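Local coordinates for protein AlyGC (Glaciecola chathamensis, PDB 5GKD) that cleaves the polysaccharide alginate as a lyase of polysaccharide lyase family 6, probably by beta-elimination at a calcium-bearing site on a parallel beta-helix, at residues Ala523-Thr534 and Ile557-Gly567. Residues are numbered along the deposited sequence; the frame is centred on the assembly and turned at random.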
ATOM      1  N   ALA A 523     -18.646  -6.921 -15.460  1.00 26.09           N
ATOM      2  CA  ALA A 523     -17.816  -6.863 -14.261  1.00 28.13           C
ATOM      3  C   ALA A 523     -18.667  -7.113 -13.014  1.00 28.92           C
ATOM      4  O   ALA A 523     -19.872  -6.901 -13.032  1.00 29.36           O
ATOM      5  CB  ALA A 523     -17.135  -5.501 -14.169  1.00 24.87           C
ATOM      6  N   PRO A 524     -18.063  -7.547 -11.908  1.00 28.25           N
ATOM      7  CA  PRO A 524     -18.860  -7.822 -10.714  1.00 27.41           C
ATOM      8  C   PRO A 524     -19.595  -6.579 -10.236  1.00 28.02           C
ATOM      9  O   PRO A 524     -19.119  -5.448 -10.386  1.00 26.59           O
ATOM     10  CB  PRO A 524     -17.817  -8.284  -9.686  1.00 33.18           C
ATOM     11  CG  PRO A 524     -16.618  -8.658 -10.493  1.00 32.35           C
ATOM     12  CD  PRO A 524     -16.628  -7.697 -11.629  1.00 26.99           C
ATOM     13  N   ASP A 525     -20.776  -6.809  -9.661  1.00 27.64           N
ATOM     14  CA  ASP A 525     -21.661  -5.743  -9.186  1.00 27.38           C
ATOM     15  C   ASP A 525     -21.164  -5.286  -7.817  1.00 29.73           C
ATOM     16  O   ASP A 525     -21.732  -5.588  -6.765  1.00 30.05           O
ATOM     17  CB  ASP A 525     -23.111  -6.225  -9.141  1.00 30.26           C
ATOM     18  CG  ASP A 525     -24.117  -5.088  -8.934  1.00 32.36           C
ATOM     19  OD1 ASP A 525     -23.739  -4.000  -8.463  1.00 35.50           O
ATOM     20  OD2 ASP A 525     -25.309  -5.291  -9.232  1.00 41.57           O
ATOM     21  N   ALA A 526     -20.066  -4.541  -7.850  1.00 26.63           N
ATOM     22  CA  ALA A 526     -19.427  -4.088  -6.632  1.00 25.74           C
ATOM     23  C   ALA A 526     -18.837  -2.712  -6.872  1.00 24.20           C
ATOM     24  O   ALA A 526     -18.414  -2.384  -7.981  1.00 27.50           O
ATOM     25  CB  ALA A 526     -18.346  -5.072  -6.174  1.00 25.95           C
ATOM     26  N   ALA A 527     -18.845  -1.899  -5.830  1.00 24.18           N
ATOM     27  CA  ALA A 527     -18.213  -0.598  -5.920  1.00 25.20           C
ATOM     28  C   ALA A 527     -16.694  -0.754  -5.930  1.00 26.26           C
ATOM     29  O   ALA A 527     -16.140  -1.694  -5.362  1.00 24.56           O
ATOM     30  CB  ALA A 527     -18.648   0.277  -4.751  1.00 24.22           C
ATOM     31  N   GLY A 528     -16.016   0.175  -6.591  1.00 27.37           N
ATOM     32  CA  GLY A 528     -14.569   0.179  -6.535  1.00 25.10           C
ATOM     33  C   GLY A 528     -13.878  -0.773  -7.478  1.00 25.42           C
ATOM     34  O   GLY A 528     -12.732  -1.149  -7.221  1.00 24.71           O
ATOM     35  N   ASN A 529     -14.536  -1.187  -8.557  1.00 23.77           N
ATOM     36  CA  ASN A 529     -13.835  -1.907  -9.608  1.00 22.30           C
ATOM     37  C   ASN A 529     -12.788  -1.004 -10.249  1.00 22.96           C
ATOM     38  O   ASN A 529     -12.895   0.220 -10.240  1.00 22.73           O
ATOM     39  CB  ASN A 529     -14.798  -2.399 -10.692  1.00 21.20           C
ATOM     40  CG  ASN A 529     -15.756  -3.472 -10.197  1.00 26.43           C
ATOM     41  OD1 ASN A 529     -15.546  -4.088  -9.145  1.00 25.34           O
ATOM     42  ND2 ASN A 529     -16.826  -3.696 -10.963  1.00 25.06           N
ATOM     43  N   THR A 530     -11.781  -1.630 -10.839  1.00 20.45           N
ATOM     44  CA  THR A 530     -10.674  -0.918 -11.460  1.00 24.24           C
ATOM     45  C   THR A 530     -10.307  -1.698 -12.709  1.00 22.97           C
ATOM     46  O   THR A 530      -9.750  -2.791 -12.606  1.00 29.30           O
ATOM     47  CB  THR A 530      -9.468  -0.802 -10.514  1.00 24.06           C
ATOM     48  OG1 THR A 530      -9.047  -2.108 -10.122  1.00 28.43           O
ATOM     49  CG2 THR A 530      -9.808  -0.014  -9.259  1.00 20.13           C
ATOM     50  N   LEU A 531     -10.612  -1.152 -13.880  1.00 21.37           N
ATOM     51  CA  LEU A 531     -10.396  -1.916 -15.106  1.00 25.17           C
ATOM     52  C   LEU A 531      -8.916  -2.205 -15.319  1.00 24.42           C
ATOM     53  O   LEU A 531      -8.529  -3.345 -15.592  1.00 29.81           O
ATOM     54  CB  LEU A 531     -10.981  -1.182 -16.313  1.00 20.93           C
ATOM     55  CG  LEU A 531     -11.073  -2.055 -17.566  1.00 25.25           C
ATOM     56  CD1 LEU A 531     -12.298  -2.949 -17.538  1.00 20.18           C
ATOM     57  CD2 LEU A 531     -11.038  -1.197 -18.836  1.00 22.40           C
ATOM     58  N   ILE A 532      -8.071  -1.191 -15.194  1.00 23.15           N
ATOM     59  CA  ILE A 532      -6.630  -1.359 -15.327  1.00 23.61           C
ATOM     60  C   ILE A 532      -5.952  -0.732 -14.116  1.00 21.26           C
ATOM     61  O   ILE A 532      -6.387   0.310 -13.616  1.00 23.49           O
ATOM     62  CB  ILE A 532      -6.098  -0.742 -16.636  1.00 24.67           C
ATOM     63  CG1 ILE A 532      -6.834  -1.327 -17.842  1.00 22.13           C
ATOM     64  CG2 ILE A 532      -4.584  -0.953 -16.760  1.00 24.31           C
ATOM     65  CD1 ILE A 532      -6.434  -0.700 -19.157  1.00 27.32           C
ATOM     66  N   ARG A 533      -4.895  -1.376 -13.630  1.00 21.61           N
ATOM     67  CA  ARG A 533      -4.201  -0.884 -12.448  1.00 18.68           C
ATOM     68  C   ARG A 533      -2.835  -1.535 -12.383  1.00 20.48           C
ATOM     69  O   ARG A 533      -2.575  -2.537 -13.053  1.00 23.20           O
ATOM     70  CB  ARG A 533      -4.994  -1.170 -11.156  1.00 21.31           C
ATOM     71  CG  ARG A 533      -5.175  -2.655 -10.803  1.00 21.75           C
ATOM     72  CD  ARG A 533      -5.805  -2.867  -9.410  1.00 20.14           C
ATOM     73  NE  ARG A 533      -6.216  -4.254  -9.218  1.00 22.58           N
ATOM     74  CZ  ARG A 533      -5.387  -5.251  -8.908  1.00 25.22           C
ATOM     75  NH1 ARG A 533      -4.090  -5.013  -8.723  1.00 25.02           N
ATOM     76  NH2 ARG A 533      -5.843  -6.487  -8.766  1.00 25.05           N
ATOM     77  N   THR A 534      -1.956  -0.942 -11.578  1.00 23.12           N
ATOM     78  CA  THR A 534      -0.760  -1.645 -11.167  1.00 18.75           C
ATOM     79  C   THR A 534      -1.121  -2.680 -10.112  1.00 19.39           C
ATOM     80  O   THR A 534      -2.201  -2.649  -9.525  1.00 21.03           O
ATOM     81  CB  THR A 534       0.298  -0.687 -10.597  1.00 18.39           C
ATOM     82  OG1 THR A 534      -0.153  -0.144  -9.353  1.00 20.81           O
ATOM     83  CG2 THR A 534       0.596   0.440 -11.566  1.00 18.76           C
ATOM     84  N   ILE A 557     -21.497  -0.526 -13.738  1.00 28.27           N
ATOM     85  CA  ILE A 557     -22.425  -1.430 -13.062  1.00 25.29           C
ATOM     86  C   ILE A 557     -22.646  -1.010 -11.614  1.00 30.65           C
ATOM     87  O   ILE A 557     -23.712  -1.258 -11.044  1.00 31.68           O
ATOM     88  CB  ILE A 557     -21.922  -2.875 -13.149  1.00 25.24           C
ATOM     89  CG1 ILE A 557     -23.016  -3.837 -12.673  1.00 29.94           C
ATOM     90  CG2 ILE A 557     -20.645  -3.050 -12.321  1.00 26.34           C
ATOM     91  CD1 ILE A 557     -22.770  -5.282 -13.046  1.00 29.36           C
ATOM     92  N   ASN A 558     -21.656  -0.372 -10.999  1.00 30.21           N
ATOM     93  CA  ASN A 558     -21.770   0.140  -9.645  1.00 24.16           C
ATOM     94  C   ASN A 558     -20.885   1.380  -9.562  1.00 26.22           C
ATOM     95  O   ASN A 558     -20.204   1.744 -10.525  1.00 23.87           O
ATOM     96  CB  ASN A 558     -21.395  -0.946  -8.631  1.00 28.15           C
ATOM     97  CG  ASN A 558     -22.063  -0.754  -7.287  1.00 29.07           C
ATOM     98  OD1 ASN A 558     -22.029   0.331  -6.711  1.00 32.49           O
ATOM     99  ND2 ASN A 558     -22.686  -1.806  -6.787  1.00 27.88           N
ATOM    100  N   HIS A 559     -20.907   2.042  -8.415  1.00 25.82           N
ATOM    101  CA  HIS A 559     -20.192   3.302  -8.331  1.00 27.24           C
ATOM    102  C   HIS A 559     -18.683   3.083  -8.139  1.00 26.87           C
ATOM    103  O   HIS A 559     -18.214   1.980  -7.847  1.00 24.72           O
ATOM    104  CB  HIS A 559     -20.792   4.184  -7.229  1.00 24.85           C
ATOM    105  CG  HIS A 559     -20.487   3.752  -5.829  1.00 29.79           C
ATOM    106  ND1 HIS A 559     -19.260   3.969  -5.229  1.00 31.60           N
ATOM    107  CD2 HIS A 559     -21.274   3.191  -4.880  1.00 30.56           C
ATOM    108  CE1 HIS A 559     -19.297   3.525  -3.985  1.00 27.64           C
ATOM    109  NE2 HIS A 559     -20.506   3.044  -3.749  1.00 29.66           N
ATOM    110  N   SER A 560     -17.919   4.154  -8.375  1.00 25.61           N
ATOM    111  CA  SER A 560     -16.468   4.155  -8.190  1.00 23.59           C
ATOM    112  C   SER A 560     -15.789   3.075  -9.031  1.00 24.69           C
ATOM    113  O   SER A 560     -14.881   2.387  -8.571  1.00 24.63           O
ATOM    114  CB  SER A 560     -16.093   3.993  -6.710  1.00 23.68           C
ATOM    115  OG  SER A 560     -16.643   5.030  -5.930  1.00 26.19           O
ATOM    116  N   TYR A 561     -16.221   2.930 -10.273  1.00 24.77           N
ATOM    117  CA  TYR A 561     -15.595   2.010 -11.215  1.00 20.86           C
ATOM    118  C   TYR A 561     -14.583   2.823 -12.006  1.00 24.21           C
ATOM    119  O   TYR A 561     -14.944   3.529 -12.947  1.00 23.22           O
ATOM    120  CB  TYR A 561     -16.636   1.370 -12.123  1.00 25.72           C
ATOM    121  CG  TYR A 561     -16.180   0.149 -12.887  1.00 24.03           C
ATOM    122  CD1 TYR A 561     -14.836  -0.084 -13.154  1.00 23.91           C
ATOM    123  CD2 TYR A 561     -17.107  -0.785 -13.332  1.00 25.31           C
ATOM    124  CE1 TYR A 561     -14.436  -1.206 -13.851  1.00 23.30           C
ATOM    125  CE2 TYR A 561     -16.713  -1.908 -14.016  1.00 24.01           C
ATOM    126  CZ  TYR A 561     -15.389  -2.114 -14.278  1.00 23.14           C
ATOM    127  OH  TYR A 561     -15.009  -3.238 -14.967  1.00 27.28           O
ATOM    128  N   HIS A 562     -13.312   2.709 -11.626  1.00 26.03           N
ATOM    129  CA  HIS A 562     -12.246   3.501 -12.218  1.00 22.84           C
ATOM    130  C   HIS A 562     -11.665   2.817 -13.441  1.00 22.03           C
ATOM    131  O   HIS A 562     -11.639   1.588 -13.545  1.00 19.26           O
ATOM    132  CB  HIS A 562     -11.139   3.741 -11.200  1.00 20.35           C
ATOM    133  CG  HIS A 562     -11.651   4.172  -9.867  1.00 24.37           C
ATOM    134  ND1 HIS A 562     -12.295   5.375  -9.674  1.00 22.68           N
ATOM    135  CD2 HIS A 562     -11.632   3.557  -8.662  1.00 21.59           C
ATOM    136  CE1 HIS A 562     -12.650   5.480  -8.407  1.00 21.02           C
ATOM    137  NE2 HIS A 562     -12.260   4.392  -7.772  1.00 22.38           N
ATOM    138  N   PHE A 563     -11.177   3.631 -14.371  1.00 21.84           N
ATOM    139  CA  PHE A 563     -10.483   3.052 -15.513  1.00 22.25           C
ATOM    140  C   PHE A 563      -9.049   2.647 -15.148  1.00 24.71           C
ATOM    141  O   PHE A 563      -8.624   1.525 -15.449  1.00 22.93           O
ATOM    142  CB  PHE A 563     -10.483   4.030 -16.689  1.00 20.73           C
ATOM    143  CG  PHE A 563      -9.664   3.562 -17.843  1.00 21.05           C
ATOM    144  CD1 PHE A 563     -10.140   2.579 -18.695  1.00 21.86           C
ATOM    145  CD2 PHE A 563      -8.403   4.077 -18.063  1.00 23.57           C
ATOM    146  CE1 PHE A 563      -9.374   2.128 -19.749  1.00 20.19           C
ATOM    147  CE2 PHE A 563      -7.639   3.641 -19.113  1.00 20.08           C
ATOM    148  CZ  PHE A 563      -8.123   2.659 -19.959  1.00 24.06           C
ATOM    149  N   PHE A 564      -8.278   3.553 -14.526  1.00 20.99           N
ATOM    150  CA  PHE A 564      -6.898   3.251 -14.156  1.00 20.19           C
ATOM    151  C   PHE A 564      -6.618   3.715 -12.736  1.00 21.82           C
ATOM    152  O   PHE A 564      -6.810   4.891 -12.418  1.00 22.14           O
ATOM    153  CB  PHE A 564      -5.872   3.886 -15.108  1.00 18.01           C
ATOM    154  CG  PHE A 564      -4.447   3.514 -14.771  1.00 21.12           C
ATOM    155  CD1 PHE A 564      -3.901   2.327 -15.224  1.00 19.06           C
ATOM    156  CD2 PHE A 564      -3.675   4.327 -13.952  1.00 19.71           C
ATOM    157  CE1 PHE A 564      -2.607   1.965 -14.887  1.00 20.46           C
ATOM    158  CE2 PHE A 564      -2.377   3.976 -13.611  1.00 20.09           C
ATOM    159  CZ  PHE A 564      -1.843   2.790 -14.088  1.00 20.34           C
ATOM    160  N   ASP A 565      -6.099   2.809 -11.908  1.00 19.33           N
ATOM    161  CA  ASP A 565      -5.830   3.071 -10.497  1.00 18.82           C
ATOM    162  C   ASP A 565      -4.367   2.751 -10.208  1.00 21.75           C
ATOM    163  O   ASP A 565      -3.975   1.583 -10.211  1.00 21.56           O
ATOM    164  CB  ASP A 565      -6.763   2.240  -9.609  1.00 22.52           C
ATOM    165  CG  ASP A 565      -6.738   2.685  -8.143  1.00 22.13           C
ATOM    166  OD1 ASP A 565      -6.533   3.881  -7.872  1.00 21.49           O
ATOM    167  OD2 ASP A 565      -6.932   1.836  -7.259  1.00 24.14           O
ATOM    168  N   ALA A 566      -3.563   3.781  -9.964  1.00 20.74           N
ATOM    169  CA  ALA A 566      -2.151   3.598  -9.664  1.00 20.43           C
ATOM    170  C   ALA A 566      -1.970   3.109  -8.231  1.00 20.69           C
ATOM    171  O   ALA A 566      -2.583   3.640  -7.307  1.00 21.90           O
ATOM    172  CB  ALA A 566      -1.384   4.910  -9.869  1.00 18.52           C
ATOM    173  N   GLY A 567      -1.118   2.103  -8.050  1.00 19.93           N
ATOM    174  CA  GLY A 567      -0.769   1.669  -6.713  1.00 18.63           C
ATOM    175  C   GLY A 567       0.061   2.703  -5.978  1.00 19.46           C
ATOM    176  O   GLY A 567       0.768   3.517  -6.578  1.00 19.62           O
TER
HETATM  177  O   HOH W   1     -17.150  -0.504  -9.473  1.00 23.12           O
HETATM  178  O   HOH W   2      -3.328  -0.269  -8.091  1.00 17.56           O
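His-559 O is gripped twice: Gly-528 N donates to it at 3.1 Å, in the carbonyl plane, and a water that also joins Ala-526 O to Asn-529 N gives it a second bond. The methyl of Ala-527 sits over one face of the His-559 ring, a CH-pi contact, and Leu-599 of the second subunit packs on both residues. Further in, Asn-529 CB lies over the centre of the Tyr-561 ring, 3.4 Å from its centroid, with amide and ring planes 87° apart. The amide then reaches back, ND2 giving Pro-524 O a straight bond of 2.9 Å. With CG anti to the backbone N (chi1 -165°), Tyr-561 runs its ring under Asn-529 until OH meets Ala-523 CB at 3.2 Å and Leu-531 CD1. A serine in its place would probably leave Asn-529 CB and the Ala-523 methyl without their aromatic cover and open a gap beside Leu-531. Beyond this the strands pair in parallel: His-562 N donates to Asn-529 O, Leu-531 N to His-562 O, at the corner Ile-532 N to Phe-563 O at 2.8 Å, and then Asp-565 N to Ile-532 O. Ile-532 lies alongside Phe-563, pointing the same way, with CD1 against CZ, and brings CG2 to the edge of the Phe-564 ring, 3.7 Å from Phe-564 CD1. On the other face Asp-565 forms salt bridges with Lys-594 and Arg-591, and Arg-533 with Glu-504, its NE bonded to Thr-501 OG1. Backbone bonds thus join successive coils of the C-terminal parallel beta-helix, apolar side chains stacked inside and charged ones paired opposite.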